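Local coordinates for Lmo1499 protein (Listeria monocytogenes, PDB 4IIW), which probably acts as a peptidoglycan lytic transglycosylase that cuts nascent glycan strands to end their elongation, at residues I205-Q215 / D302-Y310. Sequence-based numbering, arbitrary orientation.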
loop_
_atom_site.group_PDB
_atom_site.type_symbol
_atom_site.label_atom_id
_atom_site.label_comp_id
_atom_site.label_asym_id
_atom_site.label_seq_id
_atom_site.Cartn_x
_atom_site.Cartn_y
_atom_site.Cartn_z
ATOM N N ILE B 205 32.023 -9.616 -53.549
ATOM C CA ILE B 205 32.246 -10.860 -54.243
ATOM C C ILE B 205 33.127 -10.609 -55.464
ATOM O O ILE B 205 33.453 -11.550 -56.208
ATOM C CB ILE B 205 30.941 -11.554 -54.677
ATOM C CG1 ILE B 205 30.202 -10.737 -55.737
ATOM C CG2 ILE B 205 30.061 -11.830 -53.477
ATOM C CD1 ILE B 205 28.964 -11.425 -56.227
ATOM N N ALA B 206 33.517 -9.351 -55.672
ATOM C CA ALA B 206 34.378 -8.979 -56.803
ATOM C C ALA B 206 35.634 -9.847 -56.868
ATOM O O ALA B 206 36.099 -10.194 -57.948
ATOM C CB ALA B 206 34.761 -7.508 -56.719
ATOM N N LYS B 207 36.167 -10.202 -55.707
ATOM C CA LYS B 207 37.370 -11.028 -55.634
ATOM C C LYS B 207 37.162 -12.476 -56.099
ATOM O O LYS B 207 38.133 -13.153 -56.464
ATOM C CB LYS B 207 37.946 -11.010 -54.211
ATOM C CG LYS B 207 36.969 -11.448 -53.129
ATOM C CD LYS B 207 37.579 -11.322 -51.749
ATOM C CE LYS B 207 36.525 -11.511 -50.664
ATOM N NZ LYS B 207 37.105 -11.367 -49.300
ATOM N N TYR B 208 35.920 -12.953 -56.101
ATOM C CA TYR B 208 35.641 -14.318 -56.532
ATOM C C TYR B 208 35.275 -14.420 -58.011
ATOM O O TYR B 208 35.165 -15.533 -58.534
ATOM C CB TYR B 208 34.495 -14.918 -55.720
ATOM C CG TYR B 208 34.702 -14.901 -54.230
ATOM C CD1 TYR B 208 35.698 -15.657 -53.639
ATOM C CD2 TYR B 208 33.879 -14.139 -53.407
ATOM C CE1 TYR B 208 35.883 -15.642 -52.266
ATOM C CE2 TYR B 208 34.055 -14.118 -52.042
ATOM C CZ TYR B 208 35.052 -14.874 -51.474
ATOM O OH TYR B 208 35.222 -14.852 -50.108
ATOM N N ARG B 209 35.089 -13.273 -58.672
ATOM C CA ARG B 209 34.684 -13.229 -60.093
ATOM C C ARG B 209 35.500 -14.141 -60.984
ATOM O O ARG B 209 34.945 -14.929 -61.734
ATOM C CB ARG B 209 34.816 -11.821 -60.684
ATOM C CG ARG B 209 33.984 -10.741 -60.027
ATOM C CD ARG B 209 32.485 -10.934 -60.208
ATOM N NE ARG B 209 31.757 -9.806 -59.623
ATOM C CZ ARG B 209 30.438 -9.686 -59.608
ATOM N NH1 ARG B 209 29.678 -10.630 -60.155
ATOM N NH2 ARG B 209 29.881 -8.613 -59.044
ATOM N N ASP B 210 36.820 -14.010 -60.914
ATOM C CA ASP B 210 37.696 -14.798 -61.752
ATOM C C ASP B 210 37.500 -16.297 -61.550
ATOM O O ASP B 210 37.512 -17.056 -62.529
ATOM C CB ASP B 210 39.172 -14.421 -61.536
ATOM C CG ASP B 210 39.510 -13.014 -62.044
ATOM O OD1 ASP B 210 38.582 -12.200 -62.274
ATOM O OD2 ASP B 210 40.717 -12.719 -62.200
ATOM N N GLU B 211 37.318 -16.739 -60.308
ATOM C CA GLU B 211 37.140 -18.168 -60.076
ATOM C C GLU B 211 35.739 -18.626 -60.550
ATOM O O GLU B 211 35.600 -19.699 -61.131
ATOM C CB GLU B 211 37.424 -18.536 -58.617
ATOM C CG GLU B 211 37.435 -20.043 -58.356
ATOM C CD GLU B 211 38.523 -20.818 -59.145
ATOM O OE1 GLU B 211 39.607 -20.255 -59.436
ATOM O OE2 GLU B 211 38.295 -22.009 -59.447
ATOM N N LEU B 212 34.714 -17.802 -60.324
ATOM C CA LEU B 212 33.364 -18.117 -60.794
ATOM C C LEU B 212 33.330 -18.322 -62.322
ATOM O O LEU B 212 32.701 -19.265 -62.812
ATOM C CB LEU B 212 32.411 -17.004 -60.415
ATOM C CG LEU B 212 32.106 -16.868 -58.928
ATOM C CD1 LEU B 212 31.411 -15.545 -58.663
ATOM C CD2 LEU B 212 31.272 -18.049 -58.439
ATOM N N THR B 213 34.002 -17.433 -63.057
ATOM C CA THR B 213 34.081 -17.510 -64.514
ATOM C C THR B 213 34.788 -18.802 -64.954
ATOM O O THR B 213 34.342 -19.485 -65.875
ATOM C CB THR B 213 34.844 -16.288 -65.129
ATOM O OG1 THR B 213 34.186 -15.057 -64.780
ATOM C CG2 THR B 213 34.929 -16.405 -66.666
ATOM N N LYS B 214 35.887 -19.135 -64.284
ATOM C CA LYS B 214 36.646 -20.341 -64.596
ATOM C C LYS B 214 35.839 -21.621 -64.341
ATOM O O LYS B 214 35.893 -22.545 -65.130
ATOM C CB LYS B 214 37.950 -20.375 -63.795
ATOM C CG LYS B 214 38.819 -21.589 -64.108
ATOM C CD LYS B 214 40.103 -21.578 -63.307
ATOM C CE LYS B 214 40.941 -22.801 -63.601
ATOM N NZ LYS B 214 42.193 -22.752 -62.818
ATOM N N GLN B 215 35.106 -21.678 -63.235
ATOM C CA GLN B 215 34.278 -22.851 -62.937
ATOM C C GLN B 215 32.884 -22.774 -63.603
ATOM O O GLN B 215 32.129 -23.749 -63.580
ATOM C CB GLN B 215 34.109 -23.014 -61.429
ATOM C CG GLN B 215 35.407 -23.130 -60.662
ATOM C CD GLN B 215 35.179 -23.440 -59.187
ATOM O OE1 GLN B 215 34.119 -23.949 -58.806
ATOM N NE2 GLN B 215 36.177 -23.148 -58.351
ATOM N N ASP B 302 32.608 -14.815 -45.518
ATOM C CA ASP B 302 33.659 -15.168 -46.470
ATOM C C ASP B 302 34.087 -16.605 -46.311
ATOM O O ASP B 302 34.374 -17.297 -47.297
ATOM C CB ASP B 302 34.855 -14.249 -46.320
ATOM C CG ASP B 302 34.615 -12.901 -46.937
ATOM O OD1 ASP B 302 34.404 -12.848 -48.172
ATOM O OD2 ASP B 302 34.656 -11.892 -46.197
ATOM N N SER B 303 34.124 -17.059 -45.069
ATOM C CA SER B 303 34.513 -18.421 -44.792
ATOM C C SER B 303 33.707 -19.401 -45.666
ATOM O O SER B 303 34.270 -20.228 -46.380
ATOM C CB SER B 303 34.317 -18.722 -43.314
ATOM O OG SER B 303 34.796 -20.017 -43.025
ATOM N N SER B 304 32.389 -19.286 -45.615
ATOM C CA SER B 304 31.525 -20.153 -46.407
ATOM C C SER B 304 31.692 -19.942 -47.900
ATOM O O SER B 304 31.663 -20.906 -48.671
ATOM C CB SER B 304 30.071 -19.959 -46.020
ATOM O OG SER B 304 29.850 -20.495 -44.730
HETATM N N MSE B 305 31.859 -18.697 -48.322
HETATM C CA MSE B 305 32.044 -18.428 -49.736
HETATM C C MSE B 305 33.305 -19.117 -50.264
HETATM O O MSE B 305 33.248 -19.735 -51.319
HETATM C CB MSE B 305 32.025 -16.931 -50.015
HETATM C CG MSE B 305 30.627 -16.353 -49.924
HETATM SE SE MSE B 305 30.595 -14.447 -50.185
HETATM C CE MSE B 305 28.699 -14.134 -49.855
ATOM N N GLU B 306 34.427 -19.017 -49.538
ATOM C CA GLU B 306 35.650 -19.732 -49.931
ATOM C C GLU B 306 35.407 -21.224 -50.040
ATOM O O GLU B 306 35.898 -21.868 -50.958
ATOM C CB GLU B 306 36.806 -19.544 -48.940
ATOM C CG GLU B 306 37.963 -18.666 -49.406
ATOM C CD GLU B 306 39.266 -19.022 -48.669
ATOM O OE1 GLU B 306 40.368 -18.712 -49.184
ATOM O OE2 GLU B 306 39.189 -19.651 -47.585
ATOM N N ALA B 307 34.678 -21.771 -49.078
ATOM C CA ALA B 307 34.377 -23.190 -49.072
ATOM C C ALA B 307 33.629 -23.605 -50.339
ATOM O O ALA B 307 33.900 -24.661 -50.908
ATOM C CB ALA B 307 33.575 -23.555 -47.838
ATOM N N ALA B 308 32.714 -22.759 -50.790
ATOM C CA ALA B 308 31.910 -23.067 -51.962
ATOM C C ALA B 308 32.761 -23.129 -53.216
ATOM O O ALA B 308 32.568 -24.002 -54.037
ATOM C CB ALA B 308 30.766 -22.025 -52.137
ATOM N N LEU B 309 33.694 -22.196 -53.361
ATOM C CA LEU B 309 34.565 -22.151 -54.534
ATOM C C LEU B 309 35.801 -23.031 -54.440
ATOM O O LEU B 309 36.312 -23.483 -55.461
ATOM C CB LEU B 309 35.028 -20.717 -54.799
ATOM C CG LEU B 309 33.977 -19.753 -55.322
ATOM C CD1 LEU B 309 34.625 -18.410 -55.580
ATOM C CD2 LEU B 309 33.342 -20.304 -56.604
ATOM N N TYR B 310 36.285 -23.258 -53.224
ATOM C CA TYR B 310 37.501 -24.034 -53.007
ATOM C C TYR B 310 37.303 -25.141 -51.996
ATOM O O TYR B 310 37.871 -25.114 -50.919
ATOM C CB TYR B 310 38.613 -23.116 -52.512
ATOM C CG TYR B 310 38.956 -21.992 -53.452
ATOM C CD1 TYR B 310 38.425 -20.722 -53.268
ATOM C CD2 TYR B 310 39.824 -22.196 -54.521
ATOM C CE1 TYR B 310 38.748 -19.681 -54.119
ATOM C CE2 TYR B 310 40.150 -21.164 -55.382
ATOM C CZ TYR B 310 39.608 -19.911 -55.173
ATOM O OH TYR B 310 39.927 -18.888 -56.020
#
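With CG of Y208 anti to its carbonyl carbon (chi1 -56°) and that of D302 likewise (chi1 -77°), phenol and carboxylate converge. Y208 OH donates to D302 OD1 over 2.9 Å, meeting this oxygen on its anti side; a tyrosine suits the site because it spans the gap and still ends in a donor. In K207, chi1 sets CG between backbone N and carbonyl carbon, over one face of the Y208 ring; the extended remainder brings NZ to the same OD1 at 3.3 Å, a weak hydrogen bond within a salt bridge. Two donors there probably favour ionised D302. M305, a selenomethionine, sets CB 3.9 Å from Y208 CZ and SE near CE2, an oblique Met-aromatic contact. L309 is branched, which lets CD1 pack on Y208 CB (3.5 Å) while CD2 meets L212 CD2. At the far end Q215 gives NE2 to L309 O (2.9 Å), using an in-plane carbonyl lone pair near the helix end, and also donates to E211 OE2. F222 of helix 219-232 touches Y208, M305 and L309. Long side chains thus bridge helices 209-215, led into by 205-208, and 302-309, whose axes lie 11.4 Å apart at 28°: an apolar centre between polar ends, within the YceG-like (MltG) family region.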